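PDB 4XXL: cytochrome c class I from Sideroxydans lithotrophicus, which binds a covalently attached heme c and probably serves as an electron shuttle, passing electrons between redox partners. Local coordinates for residues A[28-38]-A[102-113]. Sequence-based numbering, arbitrary orientation.
Sequences AVDVDAAKSLA and ASPEAIKNLVDW
Helix 31-38 crosses helix 104-113 nearly at right angles (signed angle -102°), the axes 8.6 Å apart at their closest, where the CA atoms of Ala34 and Leu110 come within 4.5 Å. So close an approach suits alanine: the methyl of Ala34 lies against CB of Trp113, while Leu110 CD1 touches Ala34 O. Asn109 binds both backbone polar groups of Asp30, a task for which a carboxamide is apt, since it offers an acceptor and a donor side by side. Its OD1 accepts from Asp30 N on an in-plane lone pair (3.0 Å), and its ND2 donates almost straight, at 175°, to Asp30 O (2.9 Å), which also takes the helical bond from Ala34 N. The amide reaches the start of helix 31-38, where Asp30 itself is the N-cap, because chi1 (-180°) swings CG away from the backbone N. Swapping Asn109 for alanine would remove both amide bonds and is likely to leave Asp30 N without its mate and the turn into helix 31-38 less firmly tied to helix 104-113. Around this polar pair the packing is apolar. Val29 puts CG1 against Trp113 CB and CG2 against Asp112 CB (3.8 Å). Lys35 CG lies over one face of the indole, toward the rim, 4.1 Å from the centroid of the six-membered ring of Trp113, a CH-pi contact; Val31 meets the five-membered ring obliquely. Farther along, the branched end of Leu37 divides, CD1 meeting Ala102 CB (3.7 Å) and CD2 touching the Ala106 carbonyl. This near-perpendicular packing of N- and C-terminal helices is the signature of the class I cytochrome c fold; here Leu110 also touches the heme, and Ala38 packs on heme-linked Cys43.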
ATOM      1  N   ALA A  28       8.575 -12.765   9.395  1.00 34.41           N
ATOM      2  CA  ALA A  28       7.195 -13.191   8.990  1.00 34.11           C
ATOM      3  C   ALA A  28       6.234 -12.018   9.182  1.00 31.20           C
ATOM      4  O   ALA A  28       6.248 -11.349  10.244  1.00 31.67           O
ATOM      5  CB  ALA A  28       6.735 -14.387   9.825  1.00 35.04           C
ATOM      6  N   VAL A  29       5.388 -11.801   8.183  1.00 24.33           N
ATOM      7  CA  VAL A  29       4.375 -10.752   8.270  1.00 21.77           C
ATOM      8  C   VAL A  29       3.439 -10.942   9.476  1.00 20.30           C
ATOM      9  O   VAL A  29       2.926 -12.038   9.698  1.00 20.77           O
ATOM     10  CB  VAL A  29       3.537 -10.705   6.968  1.00 22.00           C
ATOM     11  CG1 VAL A  29       2.409  -9.684   7.084  1.00 21.88           C
ATOM     12  CG2 VAL A  29       4.448 -10.354   5.795  1.00 23.92           C
ATOM     13  N   ASP A  30       3.204  -9.862  10.224  1.00 18.33           N
ATOM     14  CA  ASP A  30       2.155  -9.772  11.246  1.00 18.34           C
ATOM     15  C   ASP A  30       0.935  -9.185  10.538  1.00 16.91           C
ATOM     16  O   ASP A  30       0.834  -7.955  10.341  1.00 15.71           O
ATOM     17  CB  ASP A  30       2.634  -8.891  12.412  1.00 20.24           C
ATOM     18  CG  ASP A  30       1.619  -8.771  13.591  1.00 22.00           C
ATOM     19  OD1 ASP A  30       0.398  -9.050  13.475  1.00 24.06           O
ATOM     20  OD2 ASP A  30       2.066  -8.379  14.693  1.00 26.34           O
ATOM     21  N   VAL A  31       0.013 -10.088  10.149  1.00 16.72           N
ATOM     22  CA  VAL A  31      -1.161  -9.695   9.375  1.00 17.03           C
ATOM     23  C   VAL A  31      -2.079  -8.752  10.165  1.00 15.78           C
ATOM     24  O   VAL A  31      -2.513  -7.716   9.671  1.00 15.33           O
ATOM     25  CB  VAL A  31      -1.949 -10.917   8.889  1.00 16.89           C
ATOM     26  CG1 VAL A  31      -3.244 -10.477   8.224  1.00 17.19           C
ATOM     27  CG2 VAL A  31      -1.074 -11.747   7.986  1.00 18.25           C
ATOM     28  N   ASP A  32      -2.312  -9.015  11.441  1.00 16.69           N
ATOM     29  CA  ASP A  32      -3.187  -8.159  12.224  1.00 17.48           C
ATOM     30  C   ASP A  32      -2.613  -6.739  12.320  1.00 14.90           C
ATOM     31  O   ASP A  32      -3.352  -5.747  12.265  1.00 16.04           O
ATOM     32  CB  ASP A  32      -3.366  -8.715  13.668  1.00 21.65           C
ATOM     33  CG  ASP A  32      -4.375  -9.864  13.765  1.00 29.38           C
ATOM     34  OD1 ASP A  32      -4.882 -10.336  12.722  1.00 31.16           O
ATOM     35  OD2 ASP A  32      -4.641 -10.289  14.927  1.00 37.58           O
ATOM     36  N   ALA A  33      -1.289  -6.651  12.474  1.00 14.51           N
ATOM     37  CA  ALA A  33      -0.666  -5.347  12.654  1.00 14.68           C
ATOM     38  C   ALA A  33      -0.714  -4.590  11.353  1.00 12.84           C
ATOM     39  O   ALA A  33      -0.939  -3.410  11.356  1.00 14.06           O
ATOM     40  CB  ALA A  33       0.768  -5.459  13.121  1.00 15.28           C
ATOM     41  N   ALA A  34      -0.518  -5.334  10.268  1.00 13.18           N
ATOM     42  CA  ALA A  34      -0.654  -4.690   8.956  1.00 13.67           C
ATOM     43  C   ALA A  34      -2.066  -4.120   8.702  1.00 13.30           C
ATOM     44  O   ALA A  34      -2.233  -2.959   8.313  1.00 13.08           O
ATOM     45  CB  ALA A  34      -0.263  -5.659   7.862  1.00 14.38           C
ATOM     46  N   LYS A  35      -3.101  -4.934   8.912  1.00 13.65           N
ATOM     47  CA  LYS A  35      -4.477  -4.504   8.706  1.00 14.16           C
ATOM     48  C   LYS A  35      -4.863  -3.353   9.688  1.00 13.65           C
ATOM     49  O   LYS A  35      -5.563  -2.419   9.315  1.00 14.58           O
ATOM     50  CB  LYS A  35      -5.456  -5.688   8.785  1.00 15.97           C
ATOM     51  CG  LYS A  35      -5.116  -6.753   7.787  1.00 17.45           C
ATOM     52  CD  LYS A  35      -6.108  -7.878   7.628  1.00 20.92           C
ATOM     53  CE  LYS A  35      -7.201  -7.415   6.706  1.00 20.35           C
ATOM     54  NZ  LYS A  35      -8.125  -8.565   6.490  1.00 21.60           N
ATOM     55  N   SER A  36      -4.381  -3.420  10.927  1.00 13.55           N
ATOM     56  CA  SER A  36      -4.556  -2.339  11.875  1.00 15.40           C
ATOM     57  C   SER A  36      -3.967  -0.982  11.352  1.00 13.40           C
ATOM     58  O   SER A  36      -4.611   0.067  11.371  1.00 14.87           O
ATOM     59  CB  SER A  36      -3.965  -2.745  13.227  1.00 17.72           C
ATOM     60  OG  SER A  36      -4.015  -1.670  14.135  1.00 23.40           O
ATOM     61  N   LEU A  37      -2.715  -1.034  10.874  1.00 13.25           N
ATOM     62  CA  LEU A  37      -2.088   0.171  10.344  1.00 13.98           C
ATOM     63  C   LEU A  37      -2.851   0.725   9.113  1.00 13.63           C
ATOM     64  O   LEU A  37      -3.036   1.951   8.946  1.00 14.09           O
ATOM     65  CB  LEU A  37      -0.619  -0.111  10.018  1.00 14.29           C
ATOM     66  CG  LEU A  37       0.207   1.151   9.749  1.00 14.93           C
ATOM     67  CD1 LEU A  37       0.335   2.011  10.999  1.00 16.38           C
ATOM     68  CD2 LEU A  37       1.563   0.789   9.228  1.00 14.97           C
ATOM     69  N   ALA A  38      -3.291  -0.197   8.254  1.00 12.81           N
ATOM     70  CA  ALA A  38      -4.095   0.188   7.064  1.00 12.99           C
ATOM     71  C   ALA A  38      -5.409   0.866   7.500  1.00 13.56           C
ATOM     72  O   ALA A  38      -5.776   1.906   6.952  1.00 14.38           O
ATOM     73  CB  ALA A  38      -4.392  -1.012   6.164  1.00 13.36           C
ATOM     74  N   ALA A 102       4.024   6.499  11.460  1.00 16.07           N
ATOM     75  CA  ALA A 102       4.160   5.182  12.090  1.00 15.88           C
ATOM     76  C   ALA A 102       5.629   4.825  12.072  1.00 15.84           C
ATOM     77  O   ALA A 102       6.446   5.540  11.507  1.00 16.03           O
ATOM     78  CB  ALA A 102       3.373   4.152  11.322  1.00 17.31           C
ATOM     79  N   SER A 103       5.953   3.714  12.718  1.00 15.69           N
ATOM     80  CA  SER A 103       7.313   3.332  12.793  1.00 15.05           C
ATOM     81  C   SER A 103       7.803   2.756  11.473  1.00 14.72           C
ATOM     82  O   SER A 103       7.041   2.176  10.719  1.00 14.62           O
ATOM     83  CB  SER A 103       7.509   2.299  13.910  1.00 14.98           C
ATOM     84  OG  SER A 103       6.935   1.041  13.568  1.00 15.70           O
ATOM     85  N   PRO A 104       9.099   2.853  11.208  1.00 12.81           N
ATOM     86  CA  PRO A 104       9.650   2.183  10.016  1.00 13.21           C
ATOM     87  C   PRO A 104       9.287   0.674   9.984  1.00 13.65           C
ATOM     88  O   PRO A 104       8.953   0.114   8.933  1.00 14.60           O
ATOM     89  CB  PRO A 104      11.152   2.412  10.146  1.00 12.46           C
ATOM     90  CG  PRO A 104      11.213   3.718  10.854  1.00 13.93           C
ATOM     91  CD  PRO A 104      10.043   3.838  11.763  1.00 14.18           C
ATOM     92  N   GLU A 105       9.384  -0.003  11.109  1.00 14.07           N
ATOM     93  CA  GLU A 105       9.044  -1.422  11.166  1.00 16.03           C
ATOM     94  C   GLU A 105       7.581  -1.672  10.806  1.00 14.72           C
ATOM     95  O   GLU A 105       7.301  -2.637  10.053  1.00 13.07           O
ATOM     96  CB  GLU A 105       9.415  -1.985  12.567  1.00 18.97           C
ATOM     97  CG  GLU A 105       9.105  -3.448  12.819  1.00 26.05           C
ATOM     98  CD  GLU A 105       7.616  -3.786  12.863  1.00 30.30           C
ATOM     99  OE1 GLU A 105       6.797  -2.936  13.313  1.00 39.60           O
ATOM    100  OE2 GLU A 105       7.263  -4.933  12.460  1.00 35.70           O
ATOM    101  N   ALA A 106       6.687  -0.818  11.301  1.00 12.88           N
ATOM    102  CA  ALA A 106       5.260  -1.029  10.957  1.00 12.47           C
ATOM    103  C   ALA A 106       4.981  -0.806   9.460  1.00 13.43           C
ATOM    104  O   ALA A 106       4.237  -1.546   8.836  1.00 12.88           O
ATOM    105  CB  ALA A 106       4.405  -0.157  11.854  1.00 13.95           C
ATOM    106  N   ILE A 107       5.644   0.164   8.896  1.00 12.18           N
ATOM    107  CA  ILE A 107       5.424   0.521   7.478  1.00 12.40           C
ATOM    108  C   ILE A 107       5.940  -0.649   6.630  1.00 13.24           C
ATOM    109  O   ILE A 107       5.265  -1.121   5.699  1.00 12.09           O
ATOM    110  CB  ILE A 107       6.094   1.823   7.142  1.00 13.70           C
ATOM    111  CG1 ILE A 107       5.316   2.981   7.744  1.00 14.32           C
ATOM    112  CG2 ILE A 107       6.167   2.034   5.640  1.00 13.46           C
ATOM    113  CD1 ILE A 107       6.035   4.312   7.797  1.00 15.89           C
ATOM    114  N   LYS A 108       7.120  -1.159   6.969  1.00 11.67           N
ATOM    115  CA  LYS A 108       7.714  -2.322   6.268  1.00 13.76           C
ATOM    116  C   LYS A 108       6.770  -3.539   6.339  1.00 12.27           C
ATOM    117  O   LYS A 108       6.580  -4.279   5.398  1.00 12.65           O
ATOM    118  CB  LYS A 108       9.107  -2.681   6.846  1.00 14.82           C
ATOM    119  CG  LYS A 108       9.799  -3.818   6.121  1.00 17.77           C
ATOM    120  CD  LYS A 108      11.192  -4.114   6.687  1.00 19.61           C
ATOM    121  CE  LYS A 108      11.915  -5.261   6.014  1.00 22.82           C
ATOM    122  NZ  LYS A 108      11.106  -6.523   5.993  1.00 25.33           N
ATOM    123  N   ASN A 109       6.240  -3.791   7.529  1.00 12.14           N
ATOM    124  CA  ASN A 109       5.352  -4.924   7.697  1.00 11.64           C
ATOM    125  C   ASN A 109       4.074  -4.765   6.872  1.00 11.54           C
ATOM    126  O   ASN A 109       3.592  -5.735   6.232  1.00 11.08           O
ATOM    127  CB  ASN A 109       5.000  -5.080   9.184  1.00 12.64           C
ATOM    128  CG  ASN A 109       4.088  -6.229   9.429  1.00 14.31           C
ATOM    129  OD1 ASN A 109       4.475  -7.367   9.261  1.00 15.62           O
ATOM    130  ND2 ASN A 109       2.854  -5.930   9.788  1.00 14.75           N
ATOM    131  N   LEU A 110       3.567  -3.555   6.776  1.00 11.59           N
ATOM    132  CA  LEU A 110       2.383  -3.335   5.940  1.00 11.52           C
ATOM    133  C   LEU A 110       2.688  -3.555   4.419  1.00 10.82           C
ATOM    134  O   LEU A 110       1.926  -4.244   3.738  1.00 11.56           O
ATOM    135  CB  LEU A 110       1.838  -1.937   6.100  1.00 13.06           C
ATOM    136  CG  LEU A 110       0.743  -1.500   5.124  1.00 12.75           C
ATOM    137  CD1 LEU A 110      -0.478  -2.397   5.129  1.00 13.58           C
ATOM    138  CD2 LEU A 110       0.299  -0.111   5.510  1.00 14.67           C
ATOM    139  N   VAL A 111       3.811  -3.052   3.932  1.00  9.90           N
ATOM    140  CA  VAL A 111       4.263  -3.274   2.565  1.00 11.30           C
ATOM    141  C   VAL A 111       4.411  -4.755   2.309  1.00 11.60           C
ATOM    142  O   VAL A 111       3.994  -5.285   1.280  1.00 12.24           O
ATOM    143  CB  VAL A 111       5.554  -2.464   2.283  1.00 11.23           C
ATOM    144  CG1 VAL A 111       6.245  -2.883   0.952  1.00 13.24           C
ATOM    145  CG2 VAL A 111       5.165  -0.976   2.192  1.00 13.70           C
ATOM    146  N   ASP A 112       5.047  -5.442   3.246  1.00 12.39           N
ATOM    147  CA  ASP A 112       5.298  -6.878   3.063  1.00 12.59           C
ATOM    148  C   ASP A 112       3.970  -7.654   2.964  1.00 11.25           C
ATOM    149  O   ASP A 112       3.812  -8.585   2.149  1.00 11.88           O
ATOM    150  CB  ASP A 112       6.200  -7.466   4.142  1.00 13.98           C
ATOM    151  CG  ASP A 112       7.623  -6.954   4.088  1.00 15.99           C
ATOM    152  OD1 ASP A 112       8.049  -6.428   3.045  1.00 18.40           O
ATOM    153  OD2 ASP A 112       8.313  -7.121   5.090  1.00 20.79           O
ATOM    154  N   TRP A 113       2.993  -7.234   3.744  1.00  9.61           N
ATOM    155  CA  TRP A 113       1.645  -7.832   3.680  1.00 10.51           C
ATOM    156  C   TRP A 113       1.053  -7.609   2.319  1.00 10.82           C
ATOM    157  O   TRP A 113       0.647  -8.587   1.649  1.00 10.68           O
ATOM    158  CB  TRP A 113       0.740  -7.296   4.778  1.00 11.82           C
ATOM    159  CG  TRP A 113      -0.650  -7.882   4.720  1.00 12.15           C
ATOM    160  CD1 TRP A 113      -1.015  -9.173   4.848  1.00 13.12           C
ATOM    161  CD2 TRP A 113      -1.864  -7.155   4.425  1.00 12.41           C
ATOM    162  NE1 TRP A 113      -2.369  -9.313   4.631  1.00 13.56           N
ATOM    163  CE2 TRP A 113      -2.916  -8.098   4.377  1.00 12.75           C
ATOM    164  CE3 TRP A 113      -2.146  -5.839   4.145  1.00 14.40           C
ATOM    165  CZ2 TRP A 113      -4.230  -7.739   4.118  1.00 13.46           C
ATOM    166  CZ3 TRP A 113      -3.437  -5.485   3.889  1.00 14.32           C
ATOM    167  CH2 TRP A 113      -4.476  -6.429   3.881  1.00 14.32           C
TER